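Local coordinates for protein phosphatidylglycerophosphatase B (Bacillus subtilis, PDB 6FMX) that dephosphorylates phosphatidylglycerophosphate to phosphatidylglycerol in the cell membrane and also acts as an undecaprenyl pyrophosphate phosphatase, at residues G67-G72 and G181-Y186; L55-W60 and A126-E131; I151-V156 and G211-I216. All blocks are in the same frame, centred on the assembly; numbering follows the deposited sequence.

How the contacts relate
The three contacts lie along an all-helical membrane phosphatase, two near its extracellular active site and one toward the cytoplasm. Contacts 1 and 2 are neighbours, their centres about 11 Å apart: contact 1 uses the C-terminal region of helix 59-70 and contact 2 the turn just ahead of it. They touch through Tyr186 of contact 1, whose carbonyl is probably hydrogen-bonded to Arg57 of contact 2. On the opposite side of the chain's centre, contact 3 joins helices 139-158 and 192-215, about 26 Å from contact 1 and 37 Å from contact 2, centre to centre. Contact 2 closes before contact 3 opens, whereas contact 1 interleaves with both along the sequence.

Contact 1: residues G67-G72 and G181-Y186; sequences GITHLG and GISRVY. With OLC ((2R)-2,3-dihydroxypropyl (9Z)-octadec-9-enoate), chain B; WO4 (tungstate(VI)ion), chain G.
Ser183 and Arg184 meet Thr69 where the end of helix 166-186, part of phosphatase sequence motif III, passes the C-terminal region of helix 59-70. This is the buried wall of the anion pocket of a PAP2-type phosphatase, which here holds tungstate, probably where phosphate binds. Ser183 comes first: its CB lies 4.0 Å from Ile68 CG2, a purely apolar touch, while its OG accepts a hydrogen bond of 2.9 Å from Thr69 OG1. With chi1 at 80°, Ser183 OG sits between its own backbone N and carbonyl carbon, and from there it is also hydrogen-bonded to the carbonyl oxygen of Val180, one turn back.

Arg184 follows, its CB pointing past the other helix rather than at it. Bends at chi2 and chi3 fold the chain round until the two side chains cross at about a right angle, with Thr69 at the edge of the guanidinium. NH1 then donates to Thr69 OG1 over 2.7 Å, with the oxygen only 9° from the guanidinium plane, and Thr69 CG2 lies 3.8 Å from the same nitrogen. The threonine hydroxyl thus accepts a hydrogen bond from the arginine and donates one to the serine, which, with the bonds to tungstate, helps to fix the rotation of the guanidinium. A lysine in place of Arg184 has a single nitrogen and would probably have to give up either the Thr69 hydroxyl or part of the hold on the anion. Lys115, Arg122, Ser138, Gly139 and His140 supply further hydrogen bonds to the tungstate, and His190, the probable nucleophile, lies close by the arginine. Of the remaining nitrogens of Arg184, NE makes a weak bond to tungstate O4 and NH2 reaches tungstate O1, near the guanidinium plane, at 2.8 Å.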
# COMPACT_ATOMS: atom_id res chain seq x y z
N GLY A 67 -5.63 7.59 -12.98
CA GLY A 67 -4.84 6.50 -13.53
C GLY A 67 -3.82 5.97 -12.54
O GLY A 67 -3.68 4.75 -12.37
N ILE A 68 -3.11 6.87 -11.86
CA ILE A 68 -2.15 6.47 -10.84
C ILE A 68 -2.82 5.64 -9.76
O ILE A 68 -2.30 4.61 -9.32
CB ILE A 68 -1.46 7.71 -10.24
CG1 ILE A 68 -0.44 8.29 -11.22
CG2 ILE A 68 -0.81 7.40 -8.88
CD1 ILE A 68 0.14 9.60 -10.73
N THR A 69 -4.00 6.08 -9.31
CA THR A 69 -4.62 5.44 -8.16
C THR A 69 -5.01 3.99 -8.47
O THR A 69 -5.04 3.16 -7.55
CB THR A 69 -5.83 6.26 -7.70
OG1 THR A 69 -6.05 6.00 -6.32
CG2 THR A 69 -7.09 5.87 -8.46
N HIS A 70 -5.23 3.67 -9.75
CA HIS A 70 -5.59 2.31 -10.12
C HIS A 70 -4.47 1.32 -9.84
O HIS A 70 -4.73 0.13 -9.67
CB HIS A 70 -5.99 2.26 -11.60
CG HIS A 70 -6.61 0.96 -12.03
ND1 HIS A 70 -7.79 0.48 -11.49
CD2 HIS A 70 -6.21 0.04 -12.94
CE1 HIS A 70 -8.08 -0.68 -12.05
NE2 HIS A 70 -7.14 -0.97 -12.93
N LEU A 71 -3.22 1.79 -9.80
CA LEU A 71 -2.11 0.92 -9.43
C LEU A 71 -2.24 0.39 -8.01
O LEU A 71 -1.62 -0.63 -7.68
CB LEU A 71 -0.78 1.66 -9.58
CG LEU A 71 -0.50 2.24 -10.97
CD1 LEU A 71 0.63 3.26 -10.89
CD2 LEU A 71 -0.16 1.14 -11.96
N GLY A 72 -3.04 1.04 -7.17
CA GLY A 72 -3.31 0.57 -5.83
C GLY A 72 -4.60 -0.20 -5.67
O GLY A 72 -4.89 -0.66 -4.56
N GLY A 181 -0.57 6.55 -2.63
CA GLY A 181 -1.04 7.23 -1.43
C GLY A 181 -1.34 8.70 -1.66
O GLY A 181 -2.36 9.22 -1.20
N ILE A 182 -0.46 9.40 -2.38
CA ILE A 182 -0.70 10.81 -2.69
C ILE A 182 -2.02 10.96 -3.43
O ILE A 182 -2.80 11.89 -3.17
CB ILE A 182 0.47 11.39 -3.52
CG1 ILE A 182 1.72 11.58 -2.67
CG2 ILE A 182 0.06 12.70 -4.19
CD1 ILE A 182 2.96 11.85 -3.53
N SER A 183 -2.29 10.04 -4.36
CA SER A 183 -3.48 10.11 -5.19
C SER A 183 -4.76 9.96 -4.37
O SER A 183 -5.77 10.58 -4.70
CB SER A 183 -3.42 9.04 -6.28
OG SER A 183 -3.81 7.76 -5.79
N ARG A 184 -4.74 9.17 -3.29
CA ARG A 184 -5.94 9.06 -2.46
C ARG A 184 -6.25 10.37 -1.76
O ARG A 184 -7.43 10.71 -1.56
CB ARG A 184 -5.80 7.94 -1.42
CG ARG A 184 -5.28 6.62 -1.98
CD ARG A 184 -6.14 6.15 -3.15
NE ARG A 184 -7.47 5.71 -2.73
CZ ARG A 184 -8.47 5.46 -3.56
NH1 ARG A 184 -8.31 5.62 -4.87
NH2 ARG A 184 -9.64 5.05 -3.09
N VAL A 185 -5.23 11.12 -1.37
CA VAL A 185 -5.47 12.42 -0.75
C VAL A 185 -5.86 13.44 -1.82
O VAL A 185 -6.82 14.20 -1.64
CB VAL A 185 -4.24 12.88 0.05
CG1 VAL A 185 -4.52 14.23 0.68
CG2 VAL A 185 -3.87 11.83 1.12
N TYR A 186 -5.14 13.45 -2.94
CA TYR A 186 -5.48 14.31 -4.07
C TYR A 186 -6.93 14.13 -4.51
O TYR A 186 -7.65 15.11 -4.75
CB TYR A 186 -4.54 14.03 -5.25
CG TYR A 186 -4.84 14.86 -6.49
CD1 TYR A 186 -5.87 14.52 -7.35
CD2 TYR A 186 -4.08 15.98 -6.79
CE1 TYR A 186 -6.16 15.29 -8.47
CE2 TYR A 186 -4.35 16.75 -7.93
CZ TYR A 186 -5.39 16.39 -8.76
OH TYR A 186 -5.69 17.14 -9.87
C18 OLC B . 10.12 -13.42 -16.08
C10 OLC B . 5.67 -7.43 -15.88
C9 OLC B . 4.62 -6.69 -16.18
C17 OLC B . 8.67 -13.66 -15.69
C11 OLC B . 5.52 -8.86 -15.36
C8 OLC B . 3.20 -7.23 -16.01
C24 OLC B . -9.49 -4.86 -13.76
C16 OLC B . 8.35 -13.05 -14.32
C12 OLC B . 5.41 -9.86 -16.52
C7 OLC B . 2.18 -6.25 -16.59
C15 OLC B . 7.91 -11.60 -14.47
C13 OLC B . 6.46 -10.96 -16.40
C6 OLC B . 0.79 -6.83 -16.39
C14 OLC B . 6.47 -11.53 -14.99
C5 OLC B . -0.24 -5.70 -16.27
C4 OLC B . -1.17 -5.98 -15.08
C3 OLC B . -2.55 -6.43 -15.56
C2 OLC B . -3.57 -6.20 -14.45
C21 OLC B . -7.26 -5.76 -14.47
C1 OLC B . -5.00 -6.32 -14.98
C22 OLC B . -8.15 -4.53 -14.41
O19 OLC B . -5.30 -7.24 -15.65
O25 OLC B . -9.97 -3.74 -13.06
O23 OLC B . -7.52 -3.54 -13.65
O20 OLC B . -5.94 -5.33 -14.69
W WO4 G . -9.69 2.86 -0.14
O1 WO4 G . -11.00 4.31 -0.70
O2 WO4 G . -9.88 2.41 1.83
O3 WO4 G . -10.15 1.14 -1.14
O4 WO4 G . -7.84 3.56 -0.47

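Contact 2: residues L55-W60 and A126-E131; sequences LIRQPW and APLVHE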
# COMPACT_ATOMS: atom_id res chain seq x y z
N LEU A 55 -6.74 22.63 -4.00
CA LEU A 55 -6.24 23.85 -4.62
C LEU A 55 -5.24 23.57 -5.74
O LEU A 55 -5.07 24.42 -6.62
CB LEU A 55 -5.58 24.75 -3.57
CG LEU A 55 -6.51 25.26 -2.47
CD1 LEU A 55 -5.85 26.40 -1.71
CD2 LEU A 55 -7.86 25.69 -3.03
N ILE A 56 -4.57 22.42 -5.71
CA ILE A 56 -3.61 22.08 -6.76
C ILE A 56 -4.27 21.40 -7.94
O ILE A 56 -3.64 21.24 -8.99
CB ILE A 56 -2.49 21.19 -6.17
CG1 ILE A 56 -1.25 21.16 -7.08
CG2 ILE A 56 -3.01 19.78 -5.85
CD1 ILE A 56 -0.81 22.51 -7.63
N ARG A 57 -5.54 21.02 -7.82
CA ARG A 57 -6.18 20.23 -8.86
C ARG A 57 -6.27 20.99 -10.18
O ARG A 57 -6.47 22.20 -10.21
CB ARG A 57 -7.58 19.81 -8.42
CG ARG A 57 -7.61 18.69 -7.39
CD ARG A 57 -9.04 18.39 -6.99
NE ARG A 57 -9.12 17.43 -5.89
CZ ARG A 57 -10.27 17.02 -5.37
NH1 ARG A 57 -11.41 17.52 -5.85
NH2 ARG A 57 -10.29 16.15 -4.38
N GLN A 58 -6.10 20.24 -11.26
CA GLN A 58 -6.49 20.60 -12.61
C GLN A 58 -7.17 19.39 -13.22
O GLN A 58 -6.90 18.25 -12.83
CB GLN A 58 -5.28 21.01 -13.47
CG GLN A 58 -4.55 22.27 -12.98
CD GLN A 58 -5.41 23.52 -13.05
OE1 GLN A 58 -6.32 23.62 -13.88
NE2 GLN A 58 -5.12 24.49 -12.19
N PRO A 59 -8.10 19.59 -14.17
CA PRO A 59 -8.78 18.44 -14.78
C PRO A 59 -7.83 17.46 -15.44
O PRO A 59 -8.03 16.24 -15.30
CB PRO A 59 -9.72 19.10 -15.79
CG PRO A 59 -10.05 20.41 -15.17
CD PRO A 59 -8.77 20.87 -14.50
N TRP A 60 -6.80 17.93 -16.15
CA TRP A 60 -5.82 16.99 -16.70
C TRP A 60 -5.16 16.17 -15.60
O TRP A 60 -5.01 14.95 -15.73
CB TRP A 60 -4.78 17.74 -17.54
CG TRP A 60 -3.78 18.58 -16.78
CD1 TRP A 60 -3.86 19.90 -16.52
CD2 TRP A 60 -2.52 18.14 -16.23
NE1 TRP A 60 -2.75 20.33 -15.83
CE2 TRP A 60 -1.91 19.26 -15.64
CE3 TRP A 60 -1.86 16.91 -16.17
CZ2 TRP A 60 -0.67 19.19 -15.00
CZ3 TRP A 60 -0.64 16.84 -15.54
CH2 TRP A 60 -0.05 17.97 -14.96
N ALA A 126 -14.81 16.73 -1.37
CA ALA A 126 -14.65 16.87 -2.80
C ALA A 126 -14.11 15.60 -3.44
O ALA A 126 -13.08 15.65 -4.13
CB ALA A 126 -13.72 18.04 -3.10
N PRO A 127 -14.76 14.46 -3.27
CA PRO A 127 -14.20 13.22 -3.82
C PRO A 127 -14.26 13.24 -5.34
O PRO A 127 -15.22 13.74 -5.93
CB PRO A 127 -15.12 12.13 -3.24
CG PRO A 127 -16.44 12.83 -3.09
CD PRO A 127 -16.13 14.26 -2.74
N LEU A 128 -13.23 12.69 -5.97
CA LEU A 128 -13.23 12.53 -7.41
C LEU A 128 -13.45 11.09 -7.84
O LEU A 128 -13.61 10.82 -9.03
CB LEU A 128 -11.92 13.04 -8.01
CG LEU A 128 -11.78 14.56 -7.98
CD1 LEU A 128 -10.36 14.97 -8.36
CD2 LEU A 128 -12.82 15.21 -8.91
N VAL A 129 -13.46 10.15 -6.89
CA VAL A 129 -13.70 8.75 -7.19
C VAL A 129 -14.68 8.20 -6.16
O VAL A 129 -14.89 8.77 -5.09
CB VAL A 129 -12.40 7.90 -7.20
CG1 VAL A 129 -11.58 8.21 -8.45
CG2 VAL A 129 -11.58 8.12 -5.94
N HIS A 130 -15.30 7.08 -6.52
CA HIS A 130 -16.30 6.45 -5.69
C HIS A 130 -15.64 5.60 -4.60
O HIS A 130 -14.56 5.04 -4.79
CB HIS A 130 -17.22 5.58 -6.54
CG HIS A 130 -17.86 4.45 -5.80
ND1 HIS A 130 -19.09 4.56 -5.19
CD2 HIS A 130 -17.44 3.18 -5.56
CE1 HIS A 130 -19.40 3.41 -4.61
NE2 HIS A 130 -18.41 2.56 -4.82
N GLU A 131 -16.30 5.52 -3.45
CA GLU A 131 -15.89 4.65 -2.37
C GLU A 131 -17.13 4.15 -1.65
O GLU A 131 -18.16 4.83 -1.63
CB GLU A 131 -14.95 5.37 -1.38
CG GLU A 131 -15.46 6.72 -0.90
CD GLU A 131 -16.52 6.59 0.18
OE1 GLU A 131 -17.32 7.53 0.37
OE2 GLU A 131 -16.53 5.53 0.85
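Arg57, just before Gln58, the N-cap residue of helix 59-70, reaches from the turn between helices 40-54 and 59-70 to Ala126 and Leu128, in the extracellular loop that follows helix 96-118. This is a surface contact between two non-regular segments of the PAP2 phosphatase, in which two guanidinium nitrogens grip one backbone carbonyl oxygen. The chain of Arg57 is extended from CG to NE, with chi2 at 178°, and this straight run carries the charged group across to the loop. There NH1 and NH2 approach end-on and both donate to Ala126 O, at 3.0 Å from NH1 and 2.8 Å from NH2. The oxygen lies 6° from the guanidinium plane, and both donors stand somewhat tilted from the plane of the carbonyl.

NH2 is also hydrogen-bonded to the carbonyl oxygen of Tyr186, so the one arginine joins this loop to the end of helix 166-186 as well. Ala126 adds its methyl group beside the guanidinium, with CB 3.6 Å from Arg57 NH1. Leu128 approaches Arg57 from the opposite direction and lays a methyl over the flat group. Its CD1 stands 3.5 Å above the guanidinium plane, over the centre, and 3.6 Å from Arg57 CZ.

Contact 3: residues I151-V156 and G211-I216; sequences IAYFLV and GFDEKI. With OLC ((2R)-2,3-dihydroxypropyl (9Z)-octadec-9-enoate), chain E.
The Phe154 ring meets Asp213 OD1 at its edge and carries Tyr153 CD2 over the centre of one face, 3.8 Å above its plane. The Tyr153 ring in turn has the carboxylates of Asp213 and Glu214 near its plane, at its edge. This is interhelical packing at the cytoplasmic side of the PAP2 transmembrane bundle, between helices 139-158 and 192-215. Their short segments run nearly parallel, 23° apart, yet their axes are 12.1 Å from each other, so long side chains must bridge the interval. Tyr153 does so with CG anti to the backbone N (chi1 169°), which sends its hydroxyl to the second helix. OH donates to the anti lone pair of Asp213 OD2 over 2.6 Å, the carboxylate standing 84° from the ring plane.

Lys157 forms a salt bridge with the same OD2, and Lys217 is hydrogen-bonded to the tyrosine oxygen; these positive charges probably help to keep the buried aspartate ionised. On the lipid side, Phe212 is sandwiched between Ile216 CG2 and a monoolein chain. Back at the hydroxyl, the aliphatic part of Glu214 closes in, with CG 3.1 Å from Tyr153 OH.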
# COMPACT_ATOMS: atom_id res chain seq x y z
N ILE A 151 6.64 -7.50 -4.60
CA ILE A 151 6.99 -7.81 -5.98
C ILE A 151 8.47 -7.53 -6.22
O ILE A 151 9.19 -8.35 -6.81
CB ILE A 151 6.10 -7.01 -6.95
CG1 ILE A 151 4.69 -7.60 -7.00
CG2 ILE A 151 6.75 -6.97 -8.34
CD1 ILE A 151 3.68 -6.71 -7.76
N ALA A 152 8.94 -6.37 -5.76
CA ALA A 152 10.35 -6.03 -5.88
C ALA A 152 11.24 -7.10 -5.26
O ALA A 152 12.25 -7.50 -5.84
CB ALA A 152 10.63 -4.68 -5.24
N TYR A 153 10.87 -7.57 -4.06
CA TYR A 153 11.69 -8.57 -3.39
C TYR A 153 11.78 -9.85 -4.21
O TYR A 153 12.88 -10.39 -4.41
CB TYR A 153 11.13 -8.88 -1.99
CG TYR A 153 11.79 -10.09 -1.37
CD1 TYR A 153 13.07 -10.00 -0.84
CD2 TYR A 153 11.14 -11.32 -1.30
CE1 TYR A 153 13.70 -11.10 -0.27
CE2 TYR A 153 11.76 -12.43 -0.74
CZ TYR A 153 13.04 -12.31 -0.23
OH TYR A 153 13.65 -13.40 0.33
N PHE A 154 10.64 -10.35 -4.70
CA PHE A 154 10.66 -11.61 -5.42
C PHE A 154 11.23 -11.47 -6.83
O PHE A 154 11.86 -12.42 -7.33
CB PHE A 154 9.25 -12.20 -5.46
CG PHE A 154 8.85 -12.85 -4.16
CD1 PHE A 154 9.48 -14.00 -3.73
CD2 PHE A 154 7.84 -12.31 -3.37
CE1 PHE A 154 9.13 -14.61 -2.54
CE2 PHE A 154 7.47 -12.91 -2.17
CZ PHE A 154 8.11 -14.06 -1.75
N LEU A 155 11.07 -10.32 -7.47
CA LEU A 155 11.73 -10.11 -8.76
C LEU A 155 13.24 -10.13 -8.61
O LEU A 155 13.94 -10.79 -9.38
CB LEU A 155 11.27 -8.80 -9.41
CG LEU A 155 9.83 -8.74 -9.93
CD1 LEU A 155 9.58 -7.39 -10.59
CD2 LEU A 155 9.49 -9.91 -10.87
N VAL A 156 13.77 -9.39 -7.63
CA VAL A 156 15.21 -9.39 -7.38
C VAL A 156 15.68 -10.78 -6.95
O VAL A 156 16.80 -11.19 -7.28
CB VAL A 156 15.56 -8.30 -6.35
CG1 VAL A 156 16.95 -8.52 -5.75
CG2 VAL A 156 15.47 -6.91 -6.98
N GLY A 211 11.10 -11.37 5.71
CA GLY A 211 11.85 -12.03 6.77
C GLY A 211 11.61 -13.52 6.82
O GLY A 211 12.55 -14.31 7.05
N PHE A 212 10.36 -13.95 6.61
CA PHE A 212 10.05 -15.37 6.57
C PHE A 212 10.75 -16.06 5.41
O PHE A 212 11.39 -17.10 5.59
CB PHE A 212 8.54 -15.55 6.45
CG PHE A 212 8.11 -16.98 6.21
CD1 PHE A 212 8.06 -17.89 7.25
CD2 PHE A 212 7.73 -17.39 4.94
CE1 PHE A 212 7.65 -19.19 7.03
CE2 PHE A 212 7.33 -18.69 4.71
CZ PHE A 212 7.29 -19.59 5.75
N ASP A 213 10.62 -15.51 4.21
CA ASP A 213 11.20 -16.14 3.04
C ASP A 213 12.71 -16.27 3.17
O ASP A 213 13.30 -17.28 2.78
CB ASP A 213 10.85 -15.33 1.79
CG ASP A 213 11.30 -16.01 0.53
OD1 ASP A 213 10.66 -17.01 0.15
OD2 ASP A 213 12.31 -15.56 -0.06
N GLU A 214 13.36 -15.25 3.73
CA GLU A 214 14.80 -15.32 3.90
C GLU A 214 15.18 -16.31 4.99
O GLU A 214 16.17 -17.03 4.86
CB GLU A 214 15.34 -13.92 4.20
CG GLU A 214 15.10 -13.00 3.02
CD GLU A 214 15.77 -11.65 3.16
OE1 GLU A 214 15.53 -10.95 4.16
OE2 GLU A 214 16.53 -11.28 2.23
N LYS A 215 14.37 -16.37 6.05
CA LYS A 215 14.66 -17.27 7.16
C LYS A 215 14.65 -18.73 6.72
O LYS A 215 15.46 -19.53 7.19
CB LYS A 215 13.64 -17.04 8.29
CG LYS A 215 13.84 -17.92 9.50
CD LYS A 215 15.25 -17.83 10.05
CE LYS A 215 15.43 -18.79 11.23
NZ LYS A 215 16.75 -18.63 11.91
N ILE A 216 13.73 -19.10 5.82
CA ILE A 216 13.61 -20.50 5.43
C ILE A 216 14.59 -20.92 4.34
O ILE A 216 14.57 -22.08 3.93
CB ILE A 216 12.18 -20.85 4.97
CG1 ILE A 216 11.86 -20.21 3.62
CG2 ILE A 216 11.17 -20.46 6.04
CD1 ILE A 216 10.48 -20.54 3.11
C18 OLC E . 8.52 -15.11 10.42
C10 OLC E . 2.64 -13.52 5.00
C9 OLC E . 1.39 -13.93 4.96
C17 OLC E . 7.18 -14.45 10.12
C11 OLC E . 3.43 -13.53 6.30
C8 OLC E . 0.67 -14.44 6.21
C24 OLC E . -10.01 -11.37 1.29
C16 OLC E . 6.09 -15.52 10.15
C12 OLC E . 4.63 -14.46 6.14
C7 OLC E . -0.16 -15.68 5.83
C15 OLC E . 5.04 -15.21 9.08
C13 OLC E . 4.29 -15.83 6.74
C6 OLC E . -1.55 -15.63 6.47
C14 OLC E . 5.26 -16.13 7.89
C5 OLC E . -2.61 -16.09 5.46
C4 OLC E . -3.98 -15.45 5.72
C3 OLC E . -4.77 -15.37 4.41
C2 OLC E . -6.03 -14.54 4.61
C21 OLC E . -8.34 -13.11 2.06
C1 OLC E . -6.83 -14.44 3.31
C22 OLC E . -9.06 -11.80 2.39
O19 OLC E . -6.42 -14.93 2.31
O25 OLC E . -10.94 -10.48 1.86
O23 OLC E . -9.81 -11.98 3.56
O20 OLC E . -8.05 -13.76 3.28